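Local coordinates for protein 3-keto-5-aminohexanoate cleavage enzyme (Ralstonia eutropha, PDB 3C6C) that probably cleaves 3-keto-5-aminohexanoate, using a divalent metal ion bound in a TIM-barrel fold, at residues V55-A60 and Q284-A289; V64-V69 and G267-L272. One frame throughout, in Å; residues are numbered along the deposited sequence.

Interaction 1 of 2, residues V55-A60 and Q284-A289; sequences VEAAKA and QLVERA
V286 meets A57 and A60 with its two methyl branches, CG1 facing the A60 methyl and CG2 the A57 methyl. CG1 lies 3.7 Å from A60 CB, while CG2 lies 4.0 Å from A57 CB. The first torsion explains the split: with chi1 at 172°, CG1 stands opposite the backbone N across the CA–CB bond and CG2 opposite the carbonyl carbon, so the fork straddles two alanines one helical turn apart. CG1 is also 3.7 Å from A60 O, and V286 CB is 3.9 Å from A60 CB. Both A60 and V286 project toward the opposing helix, whereas A57 presents its methyl from the flank. The methyl–methyl contacts are apolar, and the approach to A60 O is plain van der Waals contact; small side chains on one helix leave room for the branched one on the other. Only 178 Å² is buried, in keeping with so few touching groups. The helix segments run nearly parallel, their axes 22° apart and 8.5 Å at closest approach.

Polar ties lie at the two ends of this patch. E56 OE2 accepts a hydrogen bond from G283 N in the first turn of the helix carrying V286, and A60 O accepts one from R290 NH1. V286 also rests on L26 and C28 of strand 23-29 and on V266 of strand 264-266, which places it between the helices and the sheet. Helix 47-60 follows the first barrel strand and helix 282-295 comes, beyond a long loop, after the last, 264-266, so their side-by-side packing closes the outer helical layer of the TIM barrel.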
loop_
_atom_site.group_PDB
_atom_site.type_symbol
_atom_site.label_atom_id
_atom_site.label_comp_id
_atom_site.label_asym_id
_atom_site.label_seq_id
_atom_site.Cartn_x
_atom_site.Cartn_y
_atom_site.Cartn_z
ATOM N N VAL A 55 -35.608 6.449 -15.121
ATOM C CA VAL A 55 -35.725 7.666 -15.927
ATOM C C VAL A 55 -35.268 8.892 -15.135
ATOM O O VAL A 55 -34.562 9.749 -15.647
ATOM C CB VAL A 55 -37.166 7.836 -16.503
ATOM C CG1 VAL A 55 -37.341 9.226 -17.171
ATOM C CG2 VAL A 55 -37.451 6.704 -17.524
ATOM N N GLU A 56 -35.679 8.945 -13.888
ATOM C CA GLU A 56 -35.277 10.002 -12.943
ATOM C C GLU A 56 -33.749 10.046 -12.785
ATOM O O GLU A 56 -33.107 11.110 -12.826
ATOM C CB GLU A 56 -35.946 9.729 -11.582
ATOM C CG GLU A 56 -35.574 10.650 -10.426
ATOM C CD GLU A 56 -36.191 10.148 -9.131
ATOM O OE1 GLU A 56 -37.424 10.279 -8.953
ATOM O OE2 GLU A 56 -35.481 9.599 -8.295
ATOM N N ALA A 57 -33.166 8.867 -12.638
ATOM C CA ALA A 57 -31.706 8.751 -12.542
ATOM C C ALA A 57 -31.032 9.248 -13.829
ATOM O O ALA A 57 -30.074 10.012 -13.791
ATOM C CB ALA A 57 -31.268 7.306 -12.224
ATOM N N ALA A 58 -31.589 8.845 -14.975
ATOM C CA ALA A 58 -31.054 9.258 -16.281
ATOM C C ALA A 58 -31.059 10.777 -16.408
ATOM O O ALA A 58 -30.092 11.411 -16.830
ATOM C CB ALA A 58 -31.870 8.614 -17.443
ATOM N N LYS A 59 -32.188 11.363 -16.034
ATOM C CA LYS A 59 -32.371 12.792 -16.192
ATOM C C LYS A 59 -31.406 13.575 -15.298
ATOM O O LYS A 59 -31.035 14.708 -15.588
ATOM C CB LYS A 59 -33.822 13.205 -15.926
ATOM C CG LYS A 59 -34.740 12.874 -17.067
ATOM C CD LYS A 59 -36.181 13.175 -16.696
ATOM C CE LYS A 59 -37.167 12.864 -17.822
ATOM N NZ LYS A 59 -38.582 13.042 -17.333
ATOM N N ALA A 60 -31.007 12.948 -14.200
ATOM C CA ALA A 60 -30.038 13.559 -13.270
ATOM C C ALA A 60 -28.577 13.368 -13.735
ATOM O O ALA A 60 -27.659 13.966 -13.170
ATOM C CB ALA A 60 -30.224 13.031 -11.856
ATOM N N GLN A 284 -31.711 12.320 -6.452
ATOM C CA GLN A 284 -30.929 13.159 -5.539
ATOM C C GLN A 284 -29.531 12.563 -5.328
ATOM O O GLN A 284 -28.533 13.257 -5.247
ATOM C CB GLN A 284 -31.669 13.316 -4.207
ATOM C CG GLN A 284 -32.830 14.230 -4.339
ATOM C CD GLN A 284 -33.792 14.169 -3.175
ATOM O OE1 GLN A 284 -33.690 13.319 -2.302
ATOM N NE2 GLN A 284 -34.767 15.073 -3.191
ATOM N N LEU A 285 -29.482 11.257 -5.244
ATOM C CA LEU A 285 -28.211 10.536 -5.028
ATOM C C LEU A 285 -27.304 10.698 -6.240
ATOM O O LEU A 285 -26.113 10.949 -6.113
ATOM C CB LEU A 285 -28.446 9.061 -4.695
ATOM C CG LEU A 285 -29.151 8.752 -3.369
ATOM C CD1 LEU A 285 -29.392 7.228 -3.241
ATOM C CD2 LEU A 285 -28.379 9.342 -2.134
ATOM N N VAL A 286 -27.900 10.581 -7.429
ATOM C CA VAL A 286 -27.179 10.785 -8.680
ATOM C C VAL A 286 -26.661 12.217 -8.749
ATOM O O VAL A 286 -25.528 12.475 -9.138
ATOM C CB VAL A 286 -28.050 10.452 -9.933
ATOM C CG1 VAL A 286 -27.319 10.880 -11.210
ATOM C CG2 VAL A 286 -28.387 8.920 -10.019
ATOM N N GLU A 287 -27.506 13.167 -8.368
ATOM C CA GLU A 287 -27.145 14.591 -8.455
ATOM C C GLU A 287 -25.964 14.896 -7.558
ATOM O O GLU A 287 -25.008 15.590 -7.936
ATOM C CB GLU A 287 -28.332 15.467 -8.069
ATOM C CG GLU A 287 -28.011 16.932 -8.005
ATOM C CD GLU A 287 -29.224 17.763 -7.557
ATOM O OE1 GLU A 287 -30.145 17.192 -6.905
ATOM O OE2 GLU A 287 -29.242 18.980 -7.861
ATOM N N ARG A 288 -25.979 14.296 -6.382
ATOM C CA ARG A 288 -24.913 14.527 -5.384
ATOM C C ARG A 288 -23.577 13.997 -5.891
ATOM O O ARG A 288 -22.554 14.666 -5.809
ATOM C CB ARG A 288 -25.270 13.913 -4.020
ATOM C CG ARG A 288 -24.130 13.893 -2.989
ATOM C CD ARG A 288 -24.675 13.831 -1.549
ATOM N NE ARG A 288 -25.553 14.982 -1.369
ATOM C CZ ARG A 288 -26.211 15.295 -0.260
ATOM N NH1 ARG A 288 -26.148 14.524 0.810
ATOM N NH2 ARG A 288 -26.959 16.387 -0.248
ATOM N N ALA A 289 -23.619 12.793 -6.441
ATOM C CA ALA A 289 -22.411 12.109 -6.952
ATOM C C ALA A 289 -21.828 12.889 -8.142
ATOM O O ALA A 289 -20.622 13.125 -8.268
ATOM C CB ALA A 289 -22.755 10.630 -7.336
#

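Interaction 2 of 2, residues V64-V69 and G267-L272. With NI (nickel (II) ion), chain B.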
loop_
_atom_site.group_PDB
_atom_site.type_symbol
_atom_site.label_atom_id
_atom_site.label_comp_id
_atom_site.label_asym_id
_atom_site.label_seq_id
_atom_site.Cartn_x
_atom_site.Cartn_y
_atom_site.Cartn_z
ATOM N N VAL A 64 -25.987 4.490 -16.541
ATOM C CA VAL A 64 -26.505 3.133 -16.465
ATOM C C VAL A 64 -27.500 3.020 -15.302
ATOM O O VAL A 64 -27.306 3.652 -14.245
ATOM C CB VAL A 64 -25.334 2.081 -16.247
ATOM C CG1 VAL A 64 -25.858 0.634 -16.330
ATOM C CG2 VAL A 64 -24.161 2.291 -17.258
ATOM N N ALA A 65 -28.533 2.207 -15.502
ATOM C CA ALA A 65 -29.496 1.819 -14.448
ATOM C C ALA A 65 -29.363 0.331 -14.145
ATOM O O ALA A 65 -29.502 -0.504 -15.049
ATOM C CB ALA A 65 -30.951 2.141 -14.856
ATOM N N HIS A 66 -29.095 0.040 -12.884
ATOM C CA HIS A 66 -29.068 -1.337 -12.370
ATOM C C HIS A 66 -30.413 -1.655 -11.728
ATOM O O HIS A 66 -30.877 -0.991 -10.804
ATOM C CB HIS A 66 -27.899 -1.553 -11.409
ATOM C CG HIS A 66 -27.859 -2.919 -10.799
ATOM N ND1 HIS A 66 -27.472 -4.047 -11.496
ATOM C CD2 HIS A 66 -28.230 -3.349 -9.568
ATOM C CE1 HIS A 66 -27.538 -5.100 -10.691
ATOM N NE2 HIS A 66 -27.994 -4.699 -9.515
ATOM N N ILE A 67 -31.039 -2.690 -12.278
ATOM C CA ILE A 67 -32.445 -3.014 -12.051
ATOM C C ILE A 67 -32.671 -4.394 -11.420
ATOM O O ILE A 67 -32.116 -5.416 -11.854
ATOM C CB ILE A 67 -33.193 -2.973 -13.421
ATOM C CG1 ILE A 67 -33.226 -1.552 -13.978
ATOM C CG2 ILE A 67 -34.600 -3.599 -13.329
ATOM C CD1 ILE A 67 -33.436 -1.547 -15.506
ATOM N N HIS A 68 -33.428 -4.345 -10.341
ATOM C CA HIS A 68 -34.089 -5.504 -9.730
ATOM C C HIS A 68 -35.580 -5.265 -9.868
ATOM O O HIS A 68 -36.037 -4.156 -10.125
ATOM C CB HIS A 68 -33.830 -5.605 -8.223
ATOM C CG HIS A 68 -32.450 -6.039 -7.844
ATOM N ND1 HIS A 68 -32.202 -7.198 -7.143
ATOM C CD2 HIS A 68 -31.254 -5.435 -8.014
ATOM C CE1 HIS A 68 -30.904 -7.310 -6.936
ATOM N NE2 HIS A 68 -30.304 -6.254 -7.458
ATOM N N VAL A 69 -36.332 -6.325 -9.656
ATOM C CA VAL A 69 -37.792 -6.232 -9.532
ATOM C C VAL A 69 -38.210 -6.746 -8.168
ATOM O O VAL A 69 -37.469 -7.482 -7.508
ATOM C CB VAL A 69 -38.554 -7.007 -10.666
ATOM C CG1 VAL A 69 -38.277 -6.324 -12.002
ATOM C CG2 VAL A 69 -38.210 -8.497 -10.684
ATOM N N GLY A 267 -27.464 4.848 -5.480
ATOM C CA GLY A 267 -28.847 4.376 -5.564
ATOM C C GLY A 267 -29.448 3.817 -4.300
ATOM O O GLY A 267 -28.756 3.428 -3.383
ATOM N N LEU A 268 -30.778 3.728 -4.323
ATOM C CA LEU A 268 -31.556 3.257 -3.176
ATOM C C LEU A 268 -31.342 1.768 -2.865
ATOM O O LEU A 268 -31.674 1.310 -1.771
ATOM C CB LEU A 268 -33.049 3.563 -3.368
ATOM C CG LEU A 268 -33.433 5.038 -3.431
ATOM C CD1 LEU A 268 -34.939 5.153 -3.700
ATOM C CD2 LEU A 268 -33.032 5.734 -2.138
ATOM N N GLU A 269 -30.801 1.029 -3.840
ATOM C CA GLU A 269 -30.425 -0.365 -3.619
ATOM C C GLU A 269 -29.402 -0.459 -2.485
ATOM O O GLU A 269 -29.379 -1.418 -1.705
ATOM C CB GLU A 269 -29.858 -1.011 -4.899
ATOM C CG GLU A 269 -29.275 -2.388 -4.664
ATOM C CD GLU A 269 -29.122 -3.189 -5.949
ATOM O OE1 GLU A 269 -29.706 -2.819 -6.989
ATOM O OE2 GLU A 269 -28.400 -4.194 -5.912
ATOM N N ASP A 270 -28.568 0.571 -2.383
ATOM C CA ASP A 270 -27.373 0.560 -1.525
ATOM C C ASP A 270 -27.453 1.461 -0.288
ATOM O O ASP A 270 -26.719 1.270 0.665
ATOM C CB ASP A 270 -26.129 0.979 -2.313
ATOM C CG ASP A 270 -25.860 0.108 -3.504
ATOM O OD1 ASP A 270 -26.189 -1.109 -3.456
ATOM O OD2 ASP A 270 -25.300 0.647 -4.501
ATOM N N ASN A 271 -28.342 2.440 -0.348
ATOM C CA ASN A 271 -28.469 3.467 0.669
ATOM C C ASN A 271 -29.776 4.201 0.525
ATOM O O ASN A 271 -30.077 4.699 -0.548
ATOM C CB ASN A 271 -27.325 4.484 0.514
ATOM C CG ASN A 271 -27.547 5.730 1.345
ATOM O OD1 ASN A 271 -27.892 5.649 2.532
ATOM N ND2 ASN A 271 -27.336 6.873 0.740
ATOM N N LEU A 272 -30.551 4.270 1.611
ATOM C CA LEU A 272 -31.839 4.969 1.576
ATOM C C LEU A 272 -31.801 6.473 1.887
ATOM O O LEU A 272 -32.786 7.187 1.676
ATOM C CB LEU A 272 -32.816 4.298 2.550
ATOM C CG LEU A 272 -33.167 2.825 2.296
ATOM C CD1 LEU A 272 -34.284 2.422 3.285
ATOM C CD2 LEU A 272 -33.602 2.547 0.871
HETATM NI NI NI B . -28.045 -5.688 -7.484
HETATM O O HOH W 1 -31.873 -1.957 -8.378
HETATM O O HOH W 2 -27.906 -6.814 -5.613
HETATM O O HOH W 3 -27.387 -7.484 -8.352
HETATM O O HOH W 4 -25.672 -5.537 -7.189
#
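H66, H68 and E269 meet through a shared nickel ion, and metal coordination dominates the contact. The ion is bound by H66 NE2 at 2.3 Å, by H68 NE2 at 2.3 Å and by E269 OE2 at 2.2 Å. Three waters fill the remaining positions, each roughly across the metal from one protein ligand, giving a near-octahedral site with the side chains on one triangular face. E269 is monodentate, since its OE1 stays 3.4 Å from the nickel.

Among the side chains themselves the approaches are close but not hydrogen-bonded. E269 OE1 sits at the H66 ring edge, near its plane, 3.0 Å from H66 CD2. The E269 carboxylate plane stands 88° from the H68 ring and 41° from the H66 ring. An extended E269 chain, with CG opposite the backbone N (chi1 172°), carries the carboxylate across to the strand.

Hydrogen bonding adds one bridge: a water donates both to H66 O, at 2.8 Å, and to E269 OE1, at 2.7 Å, helping to fix the rotation of the carboxylate. In the second shell, N33 OD1 accepts from H68 ND1 and helps to hold that ring; N101 OD1 makes a weak bond to H66 ND1.

Zinc is the probable natural cofactor, and nickel probably occupies its position here; the three water-occupied coordination positions are consistent with a centre where a substrate could displace solvent.

From the N terminus, the chain runs through strand 23-29 and helix 47-60, whose last turns enter interaction 1, and passes through a short turn into strand 64-70, which supplies one side of interaction 2. Nearly two hundred residues of barrel then intervene before the loop after strand 264-266 closes interaction 2; helix 282-295 closes interaction 1 soon afterwards. Interaction 2 is therefore nested within the loop that interaction 1 closes. Their centres lie 12 Å apart, and they touch where L285 CD1 packs 3.6 Å from G267 C. Interaction 1 ties an early helix to a late one across the barrel's seam, whereas interaction 2 joins strand 64-70 to the loop after strand 264-266.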